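Local atomic coordinates of insecticidal protein (Brevibacillus laterosporus, PDB entry 7ML9), a protein that is an insecticidal toxin active against the western corn rootworm and probably acts by forming beta-barrel pores in target membranes. Residues T26-R31 with L146-K151; Y171-S176 with L219-G224. One frame throughout, in Å; residues are numbered along the deposited sequence.

Contact 1. Residues T26-R31 with L146-K151; sequences TDVQER and LKLGVK. With NA (sodium ion), chain F.
Thr26 and Asp27 pair in parallel with Leu146 and Lys147, where the short N-terminal strand 25-27 joins the end of strand 130-147 and at once turns into helix 28-48. Two backbone hydrogen bonds hold the pair. Lys147 N donates to Thr26 O at 2.9 Å, and Val28 N donates to Lys147 O at 3.1 Å. The second bond ties the first residue of the helix to the sheet.

On the side of Thr26 and Leu146, Val28 packs on Leu146 and Leu148. The branch beside the backbone N, Val28 CG2, turns toward the leucines and lies 3.7 Å from Leu148 CD2 and 4.3 Å from Leu146 CD2. Tyr86 and Val269 extend this apolar patch. On the other face, Asp27 and Lys147 run alongside each other. Asp27 OD2 and Lys147 NZ stay 4.7 Å apart, so the charges are near but not in contact.

Asp27 OD1 accepts from Glu30 N at 3.1 Å, from above the carboxylate plane. A water accepts from Gln29 N and lies close to Asp27 OD1 and Lys147 O. In the first turn of the helix, Glu30 OE1 binds the sodium ion at 3.0 Å, and Asp34 belongs to the same metal site. Asp27 is thus a helix N-cap, and the whole is a short parallel pairing of two bridges that runs directly into a capped helix.

Contact 2. Residues Y171-S176 with L219-G224; sequences YNFQNS and LYANVG
Tyr171 lays one face of its ring against the Leu219 side chain. Leu219 CD2 sits above the ring, displaced toward its rim, and lies 3.7 Å from Tyr171 CG. Leu219 CD2 is 4.0 Å from the centroid of the Tyr171 ring and 24° off the ring normal, which makes a CH-pi contact. The two side chains cross at about a right angle, and the CD2 methyl does the touching. The phenol oxygen makes a weak hydrogen bond to Thr274 O.

Asn172 turns away from strand 201-229. Its OD1 accepts from Gln174 N at 3.0 Å, nearly straight and in the carbonyl plane of the amide. This is an Asx turn, and it bends the chain as strand 165-172 ends.

Phe173 comes next and points back toward the other segment. Its CG lies beside the backbone N (chi1 -79°), and the ring reaches over strand 201-229. Leu219 CB lies over one face, 4.1 Å from the centroid of the Phe173 ring, in a second CH-pi contact. Leu219 therefore serves both rings, with CD2 on the tyrosine and CB on the phenylalanine. The edge of the Phe173 ring meets the backbone: Phe173 CE2 is 3.4 Å from Tyr220 O, which lies in the ring plane. Ala221 CB also approaches this edge, 4.4 Å from Phe173 CE2.

No hydrogen bond joins the two segments; the join is largely apolar and buried. Strand 130-147 lines it through Thr142 and Leu146, and strand 86-115 through Ala91 and Ala93. Phe275 of strand 266-289 packs on Tyr171. The end of the two-stranded sheet 153-160/165-172 is thereby packed on the large mixed sheet.

In the fold
Contacts 1 and 2 are neighbours, with centres about 8 Å apart, and they follow one another along the chain. Leu146 N lies 2.8 Å from Phe173 O, a probable hydrogen bond that joins them through the backbone. Leu148 supplies the apolar link: its CD1 is 3.9 Å from Ala221 CB, and its CD2 is 3.9 Å from Val223 CG1. Contact 1 joins the N-terminal strand, and the helix it leads into, to strand 130-147 of the large sheet; contact 2 packs the small sheet on it. Each lies near a bound ion. Contact 1 includes a sodium ligand, while the Tyr220 side chain of contact 2 is about 7 Å from a samarium ion.

Contact 1. Residues T26-R31 with L146-K151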
loop_
_atom_site.group_PDB
_atom_site.type_symbol
_atom_site.label_atom_id
_atom_site.label_comp_id
_atom_site.label_asym_id
_atom_site.label_seq_id
_atom_site.Cartn_x
_atom_site.Cartn_y
_atom_site.Cartn_z
ATOM N N THR A 26 -12.840 -8.259 -5.233
ATOM C CA THR A 26 -14.212 -7.791 -5.342
ATOM C C THR A 26 -14.478 -7.503 -6.810
ATOM O O THR A 26 -13.788 -6.675 -7.417
ATOM C CB THR A 26 -14.447 -6.545 -4.498
ATOM O OG1 THR A 26 -14.252 -6.865 -3.114
ATOM C CG2 THR A 26 -15.870 -6.009 -4.717
ATOM N N ASP A 27 -15.448 -8.209 -7.387
ATOM C CA ASP A 27 -15.892 -7.936 -8.756
ATOM C C ASP A 27 -16.866 -6.777 -8.662
ATOM O O ASP A 27 -18.050 -6.969 -8.372
ATOM C CB ASP A 27 -16.523 -9.187 -9.369
ATOM C CG ASP A 27 -16.975 -8.986 -10.820
ATOM O OD1 ASP A 27 -17.246 -7.847 -11.251
ATOM O OD2 ASP A 27 -17.078 -9.997 -11.531
ATOM N N VAL A 28 -16.362 -5.565 -8.888
ATOM C CA VAL A 28 -17.124 -4.367 -8.569
ATOM C C VAL A 28 -18.393 -4.279 -9.419
ATOM O O VAL A 28 -19.479 -3.973 -8.910
ATOM C CB VAL A 28 -16.235 -3.123 -8.727
ATOM C CG1 VAL A 28 -17.070 -1.851 -8.570
ATOM C CG2 VAL A 28 -15.077 -3.162 -7.677
ATOM N N GLN A 29 -18.283 -4.544 -10.724
ATOM C CA GLN A 29 -19.474 -4.455 -11.572
ATOM C C GLN A 29 -20.543 -5.461 -11.153
ATOM O O GLN A 29 -21.735 -5.123 -11.100
ATOM C CB GLN A 29 -19.091 -4.661 -13.032
ATOM C CG GLN A 29 -18.389 -3.467 -13.629
ATOM C CD GLN A 29 -17.879 -3.769 -15.013
ATOM O OE1 GLN A 29 -16.755 -4.241 -15.191
ATOM N NE2 GLN A 29 -18.718 -3.522 -16.005
ATOM N N GLU A 30 -20.143 -6.702 -10.854
ATOM C CA GLU A 30 -21.121 -7.698 -10.436
ATOM C C GLU A 30 -21.745 -7.337 -9.094
ATOM O O GLU A 30 -22.949 -7.550 -8.890
ATOM C CB GLU A 30 -20.493 -9.089 -10.385
ATOM C CG GLU A 30 -21.475 -10.172 -9.926
ATOM C CD GLU A 30 -22.717 -10.302 -10.838
ATOM O OE1 GLU A 30 -23.773 -10.765 -10.345
ATOM O OE2 GLU A 30 -22.643 -9.953 -12.044
ATOM N N ARG A 31 -20.965 -6.752 -8.174
ATOM C CA ARG A 31 -21.556 -6.331 -6.904
ATOM C C ARG A 31 -22.529 -5.170 -7.087
ATOM O O ARG A 31 -23.535 -5.093 -6.363
ATOM C CB ARG A 31 -20.463 -5.968 -5.888
ATOM C CG ARG A 31 -19.631 -7.155 -5.409
ATOM C CD ARG A 31 -20.460 -8.325 -4.852
ATOM N NE ARG A 31 -21.197 -7.959 -3.637
ATOM C CZ ARG A 31 -22.300 -8.582 -3.217
ATOM N NH1 ARG A 31 -22.795 -9.610 -3.907
ATOM N NH2 ARG A 31 -22.907 -8.188 -2.101
ATOM N N LEU A 146 -9.454 -5.104 -6.497
ATOM C CA LEU A 146 -10.690 -4.561 -7.051
ATOM C C LEU A 146 -10.687 -4.839 -8.548
ATOM O O LEU A 146 -9.824 -4.334 -9.279
ATOM C CB LEU A 146 -10.825 -3.063 -6.755
ATOM C CG LEU A 146 -10.876 -2.613 -5.286
ATOM C CD1 LEU A 146 -10.793 -1.089 -5.157
ATOM C CD2 LEU A 146 -12.115 -3.119 -4.588
ATOM N N LYS A 147 -11.625 -5.670 -8.998
ATOM C CA LYS A 147 -11.813 -5.938 -10.426
ATOM C C LYS A 147 -12.767 -4.881 -10.969
ATOM O O LYS A 147 -13.972 -4.926 -10.710
ATOM C CB LYS A 147 -12.353 -7.343 -10.650
ATOM C CG LYS A 147 -12.505 -7.685 -12.125
ATOM C CD LYS A 147 -12.734 -9.170 -12.343
ATOM C CE LYS A 147 -13.452 -9.413 -13.662
ATOM N NZ LYS A 147 -13.264 -10.815 -14.143
ATOM N N LEU A 148 -12.225 -3.912 -11.701
ATOM C CA LEU A 148 -12.973 -2.741 -12.118
ATOM C C LEU A 148 -13.333 -2.744 -13.595
ATOM O O LEU A 148 -14.040 -1.834 -14.035
ATOM C CB LEU A 148 -12.185 -1.474 -11.777
ATOM C CG LEU A 148 -12.070 -1.219 -10.271
ATOM C CD1 LEU A 148 -10.876 -0.309 -9.971
ATOM C CD2 LEU A 148 -13.377 -0.585 -9.753
ATOM N N GLY A 149 -12.883 -3.736 -14.363
ATOM C CA GLY A 149 -13.165 -3.793 -15.784
ATOM C C GLY A 149 -12.187 -3.030 -16.646
ATOM O O GLY A 149 -12.366 -2.974 -17.871
ATOM N N VAL A 150 -11.163 -2.436 -16.039
ATOM C CA VAL A 150 -10.133 -1.676 -16.733
ATOM C C VAL A 150 -8.909 -1.686 -15.828
ATOM O O VAL A 150 -9.029 -1.700 -14.596
ATOM C CB VAL A 150 -10.608 -0.238 -17.061
ATOM C CG1 VAL A 150 -11.093 0.487 -15.803
ATOM C CG2 VAL A 150 -9.519 0.557 -17.740
ATOM N N LYS A 151 -7.726 -1.722 -16.437
ATOM C CA LYS A 151 -6.505 -1.690 -15.642
ATOM C C LYS A 151 -6.470 -0.411 -14.817
ATOM O O LYS A 151 -6.638 0.694 -15.339
ATOM C CB LYS A 151 -5.268 -1.791 -16.539
ATOM C CG LYS A 151 -3.962 -1.921 -15.748
ATOM C CD LYS A 151 -2.798 -1.255 -16.460
ATOM C CE LYS A 151 -1.519 -1.355 -15.645
ATOM N NZ LYS A 151 -0.489 -0.418 -16.197
HETATM NA NA NA F . -23.808 -11.885 -7.603
HETATM O O HOH W 1 -15.869 -5.373 -12.272
#

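Contact 2. Residues Y171-S176 with L219-G224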
loop_
_atom_site.group_PDB
_atom_site.type_symbol
_atom_site.label_atom_id
_atom_site.label_comp_id
_atom_site.label_asym_id
_atom_site.label_seq_id
_atom_site.Cartn_x
_atom_site.Cartn_y
_atom_site.Cartn_z
ATOM N N TYR A 171 0.505 0.429 -6.889
ATOM C CA TYR A 171 -0.337 -0.752 -6.812
ATOM C C TYR A 171 -1.082 -0.944 -8.121
ATOM O O TYR A 171 -1.581 0.020 -8.706
ATOM C CB TYR A 171 -1.358 -0.623 -5.676
ATOM C CG TYR A 171 -0.767 -0.837 -4.318
ATOM C CD1 TYR A 171 -0.657 -2.107 -3.785
ATOM C CD2 TYR A 171 -0.299 0.234 -3.578
ATOM C CE1 TYR A 171 -0.103 -2.304 -2.540
ATOM C CE2 TYR A 171 0.255 0.047 -2.337
ATOM C CZ TYR A 171 0.353 -1.219 -1.827
ATOM O OH TYR A 171 0.905 -1.408 -0.582
ATOM N N ASN A 172 -1.144 -2.186 -8.576
ATOM C CA ASN A 172 -2.129 -2.600 -9.564
ATOM C C ASN A 172 -3.286 -3.249 -8.814
ATOM O O ASN A 172 -3.076 -4.182 -8.031
ATOM C CB ASN A 172 -1.528 -3.567 -10.587
ATOM C CG ASN A 172 -2.477 -3.861 -11.735
ATOM O OD1 ASN A 172 -3.642 -4.207 -11.522
ATOM N ND2 ASN A 172 -1.987 -3.707 -12.964
ATOM N N PHE A 173 -4.505 -2.762 -9.069
ATOM C CA PHE A 173 -5.654 -3.139 -8.250
ATOM C C PHE A 173 -6.103 -4.577 -8.465
ATOM O O PHE A 173 -6.945 -5.056 -7.700
ATOM C CB PHE A 173 -6.822 -2.181 -8.508
ATOM C CG PHE A 173 -6.704 -0.847 -7.798
ATOM C CD1 PHE A 173 -5.468 -0.313 -7.449
ATOM C CD2 PHE A 173 -7.841 -0.125 -7.480
ATOM C CE1 PHE A 173 -5.371 0.919 -6.799
ATOM C CE2 PHE A 173 -7.760 1.102 -6.830
ATOM C CZ PHE A 173 -6.519 1.628 -6.482
ATOM N N GLN A 174 -5.581 -5.294 -9.456
ATOM C CA GLN A 174 -6.004 -6.680 -9.624
ATOM C C GLN A 174 -5.502 -7.538 -8.471
ATOM O O GLN A 174 -4.350 -7.405 -8.035
ATOM C CB GLN A 174 -5.506 -7.252 -10.950
ATOM C CG GLN A 174 -5.844 -8.735 -11.144
ATOM C CD GLN A 174 -5.175 -9.354 -12.371
ATOM O OE1 GLN A 174 -5.143 -8.754 -13.450
ATOM N NE2 GLN A 174 -4.645 -10.563 -12.207
ATOM N N ASN A 175 -6.377 -8.419 -7.972
ATOM C CA ASN A 175 -6.014 -9.341 -6.898
ATOM C C ASN A 175 -4.701 -10.057 -7.204
ATOM O O ASN A 175 -4.471 -10.516 -8.326
ATOM C CB ASN A 175 -7.122 -10.377 -6.697
ATOM C CG ASN A 175 -6.837 -11.329 -5.549
ATOM O OD1 ASN A 175 -6.121 -10.994 -4.603
ATOM N ND2 ASN A 175 -7.407 -12.529 -5.627
ATOM N N SER A 176 -3.838 -10.141 -6.188
ATOM C CA SER A 176 -2.572 -10.874 -6.204
ATOM C C SER A 176 -1.506 -10.225 -7.069
ATOM O O SER A 176 -0.463 -10.847 -7.315
ATOM C CB SER A 176 -2.763 -12.329 -6.648
ATOM O OG SER A 176 -3.553 -13.023 -5.704
ATOM N N LEU A 219 -6.639 0.798 -0.823
ATOM C CA LEU A 219 -6.855 1.059 -2.241
ATOM C C LEU A 219 -8.305 1.495 -2.426
ATOM O O LEU A 219 -9.213 0.865 -1.869
ATOM C CB LEU A 219 -6.565 -0.195 -3.066
ATOM C CG LEU A 219 -5.242 -0.901 -2.714
ATOM C CD1 LEU A 219 -5.083 -2.147 -3.558
ATOM C CD2 LEU A 219 -4.082 0.039 -2.926
ATOM N N TYR A 220 -8.523 2.588 -3.160
ATOM C CA TYR A 220 -9.856 3.181 -3.289
ATOM C C TYR A 220 -10.156 3.437 -4.753
ATOM O O TYR A 220 -9.285 3.872 -5.511
ATOM C CB TYR A 220 -9.986 4.523 -2.534
ATOM C CG TYR A 220 -9.855 4.439 -1.036
ATOM C CD1 TYR A 220 -10.867 3.905 -0.258
ATOM C CD2 TYR A 220 -8.709 4.903 -0.390
ATOM C CE1 TYR A 220 -10.760 3.837 1.119
ATOM C CE2 TYR A 220 -8.592 4.835 0.986
ATOM C CZ TYR A 220 -9.618 4.305 1.737
ATOM O OH TYR A 220 -9.501 4.226 3.105
ATOM N N ALA A 221 -11.390 3.184 -5.161
ATOM C CA ALA A 221 -11.836 3.630 -6.471
ATOM C C ALA A 221 -13.195 4.289 -6.305
ATOM O O ALA A 221 -14.052 3.779 -5.572
ATOM C CB ALA A 221 -11.896 2.461 -7.463
ATOM N N ASN A 222 -13.377 5.432 -6.952
ATOM C CA ASN A 222 -14.660 6.117 -7.007
ATOM C C ASN A 222 -15.300 5.737 -8.333
ATOM O O ASN A 222 -14.714 5.986 -9.395
ATOM C CB ASN A 222 -14.465 7.629 -6.887
ATOM C CG ASN A 222 -15.773 8.409 -6.934
ATOM O OD1 ASN A 222 -16.559 8.291 -7.876
ATOM N ND2 ASN A 222 -15.994 9.236 -5.923
ATOM N N VAL A 223 -16.476 5.103 -8.278
ATOM C CA VAL A 223 -17.126 4.604 -9.486
ATOM C C VAL A 223 -18.546 5.155 -9.574
ATOM O O VAL A 223 -19.218 5.367 -8.559
ATOM C CB VAL A 223 -17.138 3.057 -9.559
ATOM C CG1 VAL A 223 -15.736 2.486 -9.331
ATOM C CG2 VAL A 223 -18.079 2.481 -8.551
ATOM N N GLY A 224 -18.998 5.381 -10.808
ATOM C CA GLY A 224 -20.313 5.922 -11.073
ATOM C C GLY A 224 -21.184 4.902 -11.791
ATOM O O GLY A 224 -20.711 3.871 -12.264
#